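Local atomic coordinates of putative O-GlcNAcase nagJ (Clostridium perfringens, PDB entry 6PV5), a protein that probably acts as a family 84 glycoside hydrolase with hexosaminidase activity, this chain comprising the catalytic barrel with its flanking N-terminal domain and C-terminal helical domain. Residues 259-264 with 298-303; 406-411 with 437-442; 379-384 with 420-425. One frame throughout, in Å; residues are numbered along the deposited sequence. Where two conformers were deposited one is given.

Contact 1. Residues 259-264 with 298-303; sequences DFVFAI and SFAILW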
loop_
_atom_site.group_PDB
_atom_site.type_symbol
_atom_site.label_atom_id
_atom_site.label_comp_id
_atom_site.label_asym_id
_atom_site.label_seq_id
_atom_site.Cartn_x
_atom_site.Cartn_y
_atom_site.Cartn_z
ATOM N N ASP A 259 8.026 7.160 -9.531
ATOM C CA ASP A 259 9.215 6.555 -10.113
ATOM C C ASP A 259 8.896 5.158 -10.617
ATOM O O ASP A 259 8.536 4.274 -9.836
ATOM C CB ASP A 259 10.385 6.453 -9.127
ATOM C CG ASP A 259 10.952 7.807 -8.758
ATOM O OD1 ASP A 259 11.055 8.661 -9.668
ATOM O OD2 ASP A 259 11.282 7.999 -7.572
ATOM N N PHE A 260 9.058 4.977 -11.931
ATOM C CA PHE A 260 9.033 3.654 -12.505
ATOM C C PHE A 260 10.396 3.033 -12.251
ATOM O O PHE A 260 11.395 3.469 -12.828
ATOM C CB PHE A 260 8.719 3.703 -14.004
ATOM C CG PHE A 260 8.505 2.347 -14.620
ATOM C CD1 PHE A 260 9.567 1.592 -15.070
ATOM C CD2 PHE A 260 7.228 1.837 -14.775
ATOM C CE1 PHE A 260 9.359 0.350 -15.648
ATOM C CE2 PHE A 260 7.018 0.589 -15.338
ATOM C CZ PHE A 260 8.081 -0.147 -15.793
ATOM N N VAL A 261 10.415 2.010 -11.391
ATOM C CA VAL A 261 11.642 1.305 -11.055
ATOM C C VAL A 261 11.668 -0.012 -11.819
ATOM O O VAL A 261 10.797 -0.860 -11.632
ATOM C CB VAL A 261 11.771 1.090 -9.530
ATOM C CG1 VAL A 261 13.094 0.438 -9.169
ATOM C CG2 VAL A 261 11.583 2.387 -8.756
ATOM N N PHE A 262 12.677 -0.201 -12.667
ATOM C CA PHE A 262 12.794 -1.468 -13.364
ATOM C C PHE A 262 13.709 -2.410 -12.594
ATOM O O PHE A 262 14.870 -2.077 -12.327
ATOM C CB PHE A 262 13.314 -1.275 -14.793
ATOM C CG PHE A 262 13.222 -2.539 -15.609
ATOM C CD1 PHE A 262 12.118 -2.780 -16.419
ATOM C CD2 PHE A 262 14.189 -3.517 -15.512
ATOM C CE1 PHE A 262 12.003 -3.953 -17.147
ATOM C CE2 PHE A 262 14.084 -4.684 -16.261
ATOM C CZ PHE A 262 12.984 -4.908 -17.066
ATOM N N ALA A 263 13.198 -3.617 -12.306
ATOM C CA ALA A 263 13.931 -4.606 -11.537
ATOM C C ALA A 263 14.492 -5.676 -12.463
ATOM O O ALA A 263 13.782 -6.177 -13.333
ATOM C CB ALA A 263 13.048 -5.221 -10.464
ATOM N N ILE A 264 15.755 -6.051 -12.215
ATOM C CA ILE A 264 16.473 -7.082 -12.945
ATOM C C ILE A 264 16.870 -8.182 -11.961
ATOM O O ILE A 264 17.431 -7.885 -10.911
ATOM C CB ILE A 264 17.729 -6.473 -13.610
ATOM C CG1 ILE A 264 17.378 -5.245 -14.449
ATOM C CG2 ILE A 264 18.439 -7.522 -14.447
ATOM C CD1 ILE A 264 18.571 -4.428 -14.885
ATOM N N SER A 298 14.983 4.741 -12.773
ATOM C CA SER A 298 15.224 4.029 -11.518
ATOM C C SER A 298 15.386 2.539 -11.773
ATOM O O SER A 298 14.598 1.949 -12.510
ATOM C CB SER A 298 14.133 4.244 -10.514
ATOM O OG SER A 298 14.099 5.582 -10.028
ATOM N N PHE A 299 16.395 1.935 -11.132
ATOM C CA PHE A 299 16.754 0.554 -11.390
ATOM C C PHE A 299 16.927 -0.195 -10.067
ATOM O O PHE A 299 17.251 0.389 -9.031
ATOM C CB PHE A 299 18.060 0.465 -12.182
ATOM C CG PHE A 299 18.038 1.189 -13.505
ATOM C CD1 PHE A 299 18.098 2.573 -13.565
ATOM C CD2 PHE A 299 17.926 0.482 -14.690
ATOM C CE1 PHE A 299 18.055 3.236 -14.783
ATOM C CE2 PHE A 299 17.877 1.148 -15.904
ATOM C CZ PHE A 299 17.939 2.519 -15.948
ATOM N N ALA A 300 16.738 -1.514 -10.137
ATOM C CA ALA A 300 16.966 -2.372 -8.991
ATOM C C ALA A 300 17.564 -3.653 -9.524
ATOM O O ALA A 300 17.166 -4.121 -10.586
ATOM C CB ALA A 300 15.664 -2.628 -8.252
ATOM N N ILE A 301 18.561 -4.168 -8.807
ATOM C CA ILE A 301 19.079 -5.486 -9.112
ATOM C C ILE A 301 18.808 -6.366 -7.895
ATOM O O ILE A 301 19.238 -6.042 -6.786
ATOM C CB ILE A 301 20.582 -5.436 -9.463
ATOM C CG1 ILE A 301 20.895 -4.399 -10.547
ATOM C CG2 ILE A 301 21.078 -6.822 -9.840
ATOM C CD1 ILE A 301 22.358 -4.334 -10.932
ATOM N N LEU A 302 18.113 -7.483 -8.128
ATOM C CA LEU A 302 17.596 -8.330 -7.058
ATOM C C LEU A 302 18.419 -9.614 -6.993
ATOM O O LEU A 302 18.706 -10.193 -8.035
ATOM C CB LEU A 302 16.137 -8.644 -7.417
ATOM C CG LEU A 302 15.036 -7.704 -6.903
ATOM C CD1 LEU A 302 15.411 -6.232 -6.806
ATOM C CD2 LEU A 302 13.724 -7.876 -7.656
ATOM N N TRP A 303 18.788 -10.064 -5.776
ATOM C CA TRP A 303 19.346 -11.405 -5.616
ATOM C C TRP A 303 18.436 -12.315 -4.787
ATOM O O TRP A 303 18.869 -13.361 -4.318
ATOM C CB TRP A 303 20.756 -11.359 -5.010
ATOM C CG TRP A 303 21.670 -10.379 -5.683
ATOM C CD1 TRP A 303 21.940 -9.102 -5.282
ATOM C CD2 TRP A 303 22.400 -10.582 -6.906
ATOM N NE1 TRP A 303 22.803 -8.503 -6.159
ATOM C CE2 TRP A 303 23.113 -9.390 -7.159
ATOM C CE3 TRP A 303 22.548 -11.660 -7.792
ATOM C CZ2 TRP A 303 23.952 -9.246 -8.266
ATOM C CZ3 TRP A 303 23.365 -11.514 -8.896
ATOM C CH2 TRP A 303 24.053 -10.320 -9.121
HETATM O O HOH W 1 12.432 7.121 -11.575
#
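Phe262 and Ile264 are locked to 298-302 through both their backbone N-H and C=O groups, which make a four-bond parallel ladder. Phe262 N donates to Ser298 O (2.9 Å) and Phe262 O accepts from Ala300 N; Ile264 N then reaches Ala300 O, and Leu302 N bonds to Ile264 O (2.9 Å). CA-H groups also lean on the oxygens, as in Val261 CA to Ser298 O at 3.4 Å.

The side chains separate by face. On one, the methyls of Val261 part over the neighbouring strand: CG2 rests against Ser298 CB at 3.6 Å, while CG1, anti to the backbone N (chi1 -176°), is directed to Ala300 CB at 4.1 Å. Further along, Ala263 CB meets Leu302 CD2 at 3.9 Å. These two strands are the third and fourth of the closed eight-stranded parallel (beta/alpha)8 barrel, joined as a beta-alpha-beta unit by helix 274-294. The other face, bearing Phe262, Ile264, Phe299 and Ile301, turns to the surrounding helices. Phe262 packs on Leu291 and Ile264 on Leu284, whereas Phe299 also sets its ring edge-to-face with Phe325. At the start of the pair a water donates to Asp259 OD1 (2.8 Å) and hydrogen-bonds Ser298 OG (2.7 Å), bridging the two polar ends. Beyond 298-302, Thr337 OG1 bonds to Ile301 O from the next strand.

Contact 2. Residues 406-411 with 437-442; sequences PVNDYK and NPMRFS. With EDO (1,2-ethanediol), chain B; EDO (1,2-ethanediol), chain E.
Val407 and Asn437 carry the direct backbone link between these two irregular loops, Val407 N donating to Asn437 O at 2.9 Å in a bent bond (141° at the hydrogen), after a cis peptide bond that precedes Pro406. Around it the side chains fit closely. Pro406 lays its ring beside the opposing backbone, with CG 3.8 Å from Pro438 CA. Val407 sets CB 3.3 Å from Pro438 O, and both its methyls face the amide nitrogen of Asn437, which is itself bonded to Asn404 OD1.

Met439 supplies most of the remaining contact. Its CG touches both Pro406 O and Asn408 OD1, and its sulfur SD comes 3.5 Å from Asn408 ND2 as the two side chains cross obliquely. The Asn408 amide reaches there because CG sits between the backbone N and the carbonyl carbon (chi1 71°). Its ND2 is bonded to Lys414 O and also stands at the edge of the Phe441 ring, 4.0 Å from CE2, with the amide and ring planes 73° apart. OD1 accepts from a water at 2.8 Å, and that water accepts in turn from Arg440 N, so both ends of the amide are held. Over one face of the Phe441 ring lies the aliphatic CG of Arg440, whose guanidinium is salt-bridged to Glu412. A 1,2-ethanediol, probably from the crystallisation liquor, donates through O1 to Asp409 OD1 (2.6 Å).

The two segments follow the seventh and eighth strands of the (beta/alpha)8 barrel, at the C-terminal end where such barrels carry their active sites; the Asn437 side chain is about 9 Å from that of Asp305, the predicted proton donor.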
loop_
_atom_site.group_PDB
_atom_site.type_symbol
_atom_site.label_atom_id
_atom_site.label_comp_id
_atom_site.label_asym_id
_atom_site.label_seq_id
_atom_site.Cartn_x
_atom_site.Cartn_y
_atom_site.Cartn_z
ATOM N N PRO A 406 -0.658 -6.490 1.338
ATOM C CA PRO A 406 -1.605 -7.616 1.364
ATOM C C PRO A 406 -1.342 -8.894 0.573
ATOM O O PRO A 406 -2.203 -9.783 0.543
ATOM C CB PRO A 406 -2.892 -6.965 0.817
ATOM C CG PRO A 406 -2.395 -5.926 -0.167
ATOM C CD PRO A 406 -1.150 -5.373 0.524
ATOM N N VAL A 407 -0.139 -9.035 -0.006
ATOM C CA VAL A 407 0.144 -10.187 -0.847
ATOM C C VAL A 407 -0.416 -11.462 -0.216
ATOM O O VAL A 407 -0.092 -11.791 0.928
ATOM C CB VAL A 407 1.645 -10.346 -1.156
ATOM C CG1 VAL A 407 2.482 -10.492 0.111
ATOM C CG2 VAL A 407 1.903 -11.530 -2.080
ATOM N N ASN A 408 -1.137 -12.259 -1.024
ATOM C CA ASN A 408 -1.713 -13.486 -0.494
ATOM C C ASN A 408 -1.312 -14.689 -1.358
ATOM O O ASN A 408 -1.980 -15.727 -1.324
ATOM C CB ASN A 408 -3.236 -13.365 -0.340
ATOM C CG ASN A 408 -3.935 -13.352 -1.688
ATOM O OD1 ASN A 408 -3.318 -12.999 -2.685
ATOM N ND2 ASN A 408 -5.224 -13.670 -1.725
ATOM N N ASP A 409 -0.190 -14.586 -2.089
ATOM C CA ASP A 409 0.159 -15.642 -3.037
ATOM C C ASP A 409 0.395 -16.983 -2.333
ATOM O O ASP A 409 0.256 -18.038 -2.930
ATOM C CB ASP A 409 1.302 -15.233 -3.970
ATOM C CG ASP A 409 2.607 -14.794 -3.302
ATOM O OD1 ASP A 409 2.753 -14.921 -2.027
ATOM O OD2 ASP A 409 3.499 -14.331 -4.071
ATOM N N TYR A 410 0.735 -16.950 -1.049
ATOM C CA TYR A 410 0.994 -18.169 -0.301
ATOM C C TYR A 410 -0.299 -18.698 0.340
ATOM O O TYR A 410 -0.275 -19.760 0.941
ATOM C CB TYR A 410 2.063 -17.880 0.762
ATOM C CG TYR A 410 1.644 -16.805 1.734
ATOM C CD1 TYR A 410 1.835 -15.460 1.445
ATOM C CD2 TYR A 410 1.008 -17.130 2.924
ATOM C CE1 TYR A 410 1.395 -14.468 2.310
ATOM C CE2 TYR A 410 0.577 -16.153 3.811
ATOM C CZ TYR A 410 0.769 -14.817 3.501
ATOM O OH TYR A 410 0.367 -13.841 4.379
ATOM N N LYS A 411 -1.422 -17.967 0.204
ATOM C CA LYS A 411 -2.714 -18.356 0.764
ATOM C C LYS A 411 -3.832 -17.735 -0.074
ATOM O O LYS A 411 -4.573 -16.853 0.379
ATOM C CB LYS A 411 -2.847 -17.928 2.233
ATOM C CG LYS A 411 -3.984 -18.645 2.968
ATOM C CD LYS A 411 -4.563 -17.911 4.182
ATOM C CE LYS A 411 -3.555 -17.314 5.148
ATOM N NZ LYS A 411 -2.662 -18.328 5.748
ATOM N N ASN A 437 3.944 -5.098 -1.015
ATOM C CA ASN A 437 3.769 -6.196 -1.947
ATOM C C ASN A 437 2.287 -6.588 -1.932
ATOM O O ASN A 437 1.771 -7.038 -0.910
ATOM C CB ASN A 437 4.667 -7.380 -1.594
ATOM C CG ASN A 437 4.795 -8.392 -2.716
ATOM O OD1 ASN A 437 4.439 -8.104 -3.858
ATOM N ND2 ASN A 437 5.276 -9.583 -2.404
ATOM N N PRO A 438 1.537 -6.331 -3.025
ATOM C CA PRO A 438 0.082 -6.511 -3.020
ATOM C C PRO A 438 -0.278 -7.910 -3.511
ATOM O O PRO A 438 0.599 -8.730 -3.787
ATOM C CB PRO A 438 -0.351 -5.402 -4.004
ATOM C CG PRO A 438 0.762 -5.441 -5.069
ATOM C CD PRO A 438 2.029 -5.756 -4.295
ATOM N N MET A 439 -1.588 -8.169 -3.610
ATOM C CA MET A 439 -2.123 -9.413 -4.140
ATOM C C MET A 439 -2.132 -9.353 -5.667
ATOM O O MET A 439 -2.219 -8.263 -6.242
ATOM C CB MET A 439 -3.583 -9.584 -3.686
ATOM C CG MET A 439 -3.734 -9.812 -2.187
ATOM S SD MET A 439 -5.459 -10.169 -1.712
ATOM C CE MET A 439 -6.145 -8.526 -1.829
ATOM N N ARG A 440 -2.181 -10.528 -6.305
ATOM C CA ARG A 440 -2.351 -10.556 -7.750
ATOM C C ARG A 440 -3.685 -9.920 -8.140
ATOM O O ARG A 440 -3.865 -9.556 -9.302
ATOM C CB ARG A 440 -2.183 -11.973 -8.303
ATOM C CG ARG A 440 -3.390 -12.886 -8.136
ATOM C CD ARG A 440 -3.153 -14.135 -8.980
ATOM N NE ARG A 440 -4.323 -14.998 -9.107
ATOM C CZ ARG A 440 -4.613 -16.002 -8.275
ATOM N NH1 ARG A 440 -3.812 -16.278 -7.255
ATOM N NH2 ARG A 440 -5.710 -16.719 -8.461
ATOM N N PHE A 441 -4.600 -9.778 -7.162
ATOM C CA PHE A 441 -5.922 -9.187 -7.358
ATOM C C PHE A 441 -5.842 -7.689 -7.126
ATOM O O PHE A 441 -5.777 -7.232 -5.980
ATOM C CB PHE A 441 -6.963 -9.785 -6.405
ATOM C CG PHE A 441 -7.017 -11.294 -6.464
ATOM C CD1 PHE A 441 -7.581 -11.944 -7.558
ATOM C CD2 PHE A 441 -6.458 -12.059 -5.449
ATOM C CE1 PHE A 441 -7.585 -13.332 -7.623
ATOM C CE2 PHE A 441 -6.478 -13.444 -5.494
ATOM C CZ PHE A 441 -7.042 -14.080 -6.589
ATOM N N SER A 442 -5.865 -6.935 -8.230
ATOM C CA SER A 442 -5.506 -5.529 -8.208
ATOM C C SER A 442 -6.513 -4.721 -7.399
ATOM O O SER A 442 -6.151 -4.022 -6.455
ATOM C CB SER A 442 -5.392 -4.983 -9.606
ATOM O OG SER A 442 -5.182 -3.585 -9.552
HETATM C C1 EDO B . 5.807 -15.047 0.301
HETATM O O1 EDO B . 4.932 -15.587 -0.677
HETATM C C2 EDO B . 6.092 -13.641 0.016
HETATM O O2 EDO B . 5.008 -13.111 -0.720
HETATM C C1 EDO E . -6.319 -15.142 -12.563
HETATM O O1 EDO E . -5.969 -16.456 -12.150
HETATM C C2 EDO E . -6.807 -14.274 -11.459
HETATM O O2 EDO E . -6.035 -13.095 -11.226
HETATM O O HOH W 2 -1.513 -12.826 -4.753
#

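Contact 3. Residues 379-384 with 420-425; sequences PPNGVS and IYDLDR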
loop_
_atom_site.group_PDB
_atom_site.type_symbol
_atom_site.label_atom_id
_atom_site.label_comp_id
_atom_site.label_asym_id
_atom_site.label_seq_id
_atom_site.Cartn_x
_atom_site.Cartn_y
_atom_site.Cartn_z
ATOM N N PRO A 379 6.513 -11.392 8.455
ATOM C CA PRO A 379 6.570 -11.232 9.918
ATOM C C PRO A 379 5.176 -11.203 10.546
ATOM O O PRO A 379 4.372 -10.312 10.249
ATOM C CB PRO A 379 7.285 -9.885 10.111
ATOM C CG PRO A 379 7.997 -9.670 8.776
ATOM C CD PRO A 379 7.009 -10.204 7.747
ATOM N N PRO A 380 4.862 -12.191 11.421
ATOM C CA PRO A 380 3.503 -12.382 11.930
ATOM C C PRO A 380 3.041 -11.234 12.815
ATOM O O PRO A 380 1.847 -10.958 12.908
ATOM C CB PRO A 380 3.559 -13.716 12.713
ATOM C CG PRO A 380 5.021 -13.933 12.998
ATOM C CD PRO A 380 5.791 -13.229 11.897
ATOM N N ASN A 381 4.006 -10.527 13.395
ATOM C CA ASN A 381 3.700 -9.491 14.363
ATOM C C ASN A 381 4.336 -8.161 13.951
ATOM O O ASN A 381 4.805 -7.414 14.811
ATOM C CB ASN A 381 4.168 -9.948 15.749
ATOM C CG ASN A 381 3.821 -8.979 16.858
ATOM O OD1 ASN A 381 2.882 -8.196 16.729
ATOM N ND2 ASN A 381 4.575 -9.032 17.949
ATOM N N GLY A 382 4.317 -7.849 12.645
ATOM C CA GLY A 382 4.859 -6.594 12.137
ATOM C C GLY A 382 6.373 -6.465 12.363
ATOM O O GLY A 382 7.096 -7.460 12.362
ATOM N N VAL A 383 6.846 -5.219 12.519
ATOM C CA VAL A 383 8.265 -4.895 12.517
ATOM C C VAL A 383 8.449 -3.781 13.540
ATOM O O VAL A 383 7.797 -2.734 13.461
ATOM C CB VAL A 383 8.799 -4.440 11.135
ATOM C CG1 VAL A 383 10.280 -4.072 11.228
ATOM C CG2 VAL A 383 8.599 -5.477 10.019
ATOM N N SER A 384 9.294 -4.051 14.532
ATOM C CA SER A 384 9.532 -3.092 15.596
ATOM C C SER A 384 10.765 -2.245 15.262
ATOM O O SER A 384 11.599 -2.642 14.442
ATOM C CB SER A 384 9.752 -3.830 16.868
ATOM O OG SER A 384 11.020 -4.464 16.797
ATOM N N ILE A 420 -2.391 -1.930 6.933
ATOM C CA ILE A 420 -1.008 -2.121 7.366
ATOM C C ILE A 420 -0.987 -2.087 8.892
ATOM O O ILE A 420 -1.500 -1.171 9.508
ATOM C CB ILE A 420 -0.132 -0.999 6.775
ATOM C CG1 ILE A 420 -0.203 -0.955 5.241
ATOM C CG2 ILE A 420 1.299 -1.098 7.293
ATOM C CD1 ILE A 420 0.042 -2.276 4.529
ATOM N N TYR A 421 -0.406 -3.095 9.519
ATOM C CA TYR A 421 -0.675 -3.288 10.936
ATOM C C TYR A 421 0.615 -3.683 11.647
ATOM O O TYR A 421 1.387 -4.467 11.093
ATOM C CB TYR A 421 -1.723 -4.402 11.090
ATOM C CG TYR A 421 -2.378 -4.490 12.446
ATOM C CD1 TYR A 421 -3.396 -3.623 12.817
ATOM C CD2 TYR A 421 -1.980 -5.453 13.361
ATOM C CE1 TYR A 421 -4.019 -3.716 14.059
ATOM C CE2 TYR A 421 -2.573 -5.555 14.610
ATOM C CZ TYR A 421 -3.589 -4.680 14.952
ATOM O OH TYR A 421 -4.166 -4.798 16.177
ATOM N N ASP A 422 0.834 -3.135 12.859
ATOM C CA ASP A 422 1.929 -3.532 13.744
ATOM C C ASP A 422 3.273 -3.103 13.151
ATOM O O ASP A 422 4.287 -3.736 13.394
ATOM C CB ASP A 422 2.006 -5.050 13.954
ATOM C CG ASP A 422 1.074 -5.644 15.005
ATOM O OD1 ASP A 422 0.619 -4.875 15.889
ATOM O OD2 ASP A 422 0.828 -6.896 14.935
ATOM N N LEU A 423 3.291 -2.047 12.341
ATOM C CA LEU A 423 4.577 -1.487 11.944
ATOM C C LEU A 423 4.915 -0.324 12.877
ATOM O O LEU A 423 4.080 0.527 13.148
ATOM C CB LEU A 423 4.524 -1.018 10.491
ATOM C CG LEU A 423 4.344 -2.098 9.416
ATOM C CD1 LEU A 423 4.660 -1.497 8.054
ATOM C CD2 LEU A 423 5.207 -3.334 9.671
ATOM N N ASP A 424 6.136 -0.319 13.405
ATOM C CA ASP A 424 6.508 0.651 14.426
ATOM C C ASP A 424 6.252 2.075 13.924
ATOM O O ASP A 424 6.622 2.434 12.810
ATOM C CB ASP A 424 7.960 0.424 14.861
ATOM C CG ASP A 424 8.284 1.047 16.207
ATOM O OD1 ASP A 424 8.260 2.283 16.295
ATOM O OD2 ASP A 424 8.563 0.290 17.143
ATOM N N ARG A 425 5.586 2.866 14.766
ATOM C CA ARG A 425 5.310 4.279 14.537
ATOM C C ARG A 425 6.590 5.069 14.239
ATOM O O ARG A 425 6.539 6.048 13.505
ATOM C CB ARG A 425 4.593 4.848 15.763
ATOM C CG ARG A 425 4.302 6.340 15.709
ATOM C CD ARG A 425 3.502 6.836 16.909
ATOM N NE ARG A 425 2.487 5.887 17.366
ATOM C CZ ARG A 425 1.271 5.721 16.841
ATOM N NH1 ARG A 425 0.863 6.452 15.815
ATOM N NH2 ARG A 425 0.455 4.825 17.365
HETATM O O HOH W 3 0.664 -8.450 12.148
#
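Val383 and Leu423 meet at an oblique angle, Val383 CG2 touching Leu423 CD2 at 4.0 Å. Val383 points this methyl across the gap because CG1 takes the position anti to the backbone N (chi1 178°), leaving CG2 beside that N. Leu423 comes from the other side with its CD2 branch, which also lies 3.8 Å from Val383 N, and both residues pack on Trp403 of the seventh barrel strand.

Behind the pair the backbones run roughly alongside and form a single bridge: Val383 N donates to Asp422 O (3.1 Å), and Asp424 N to Val383 O (2.9 Å). Gly382, at positive phi and without a side chain, brings CA to 3.2 Å from Asp422 O as a CA-H...O contact. The bridge ties the loop after the sixth strand of the (beta/alpha)8 barrel to the long loop after the seventh.

Asp424 turns its carboxylate to 379-384: OD2 is 3.8 Å from Ser384 CA and takes the N-H of Leu385, while OD1 accepts from Asn426 N in an Asx turn. Ser384 is the N-cap of helix 385-395, its hydroxyl capping a backbone N of the first turn, and Asp387 OD2 accepts from Ser384 N, as in a capping box. On the Asp422 side, OD2 lies 3.2 Å from a water that is also within bonding distance of Pro380 O, a carbonyl that accepts from Arg492 NH1 as well.

All three contacts belong to the (beta/alpha)8 barrel. Contact 1 comes first along the chain and joins the third and fourth barrel strands. Contacts 2 and 3 alternate in sequence, 379-384, 406-411, 420-425, 437-442, because the loop between strands 399-403 and 431-436 supplies one segment to each. Their centres lie 18 Å apart and their nearest atoms about 5 Å. Contact 1 is about 20 Å, centre to centre, from contact 2 and 25 Å from contact 3. One contact is part of the wall, and two tether loops at its C-terminal end; contacts 1 and 2 come within about 9 Å, side chain to side chain, of the predicted proton donor Asp305, whereas contact 3 lies away from it.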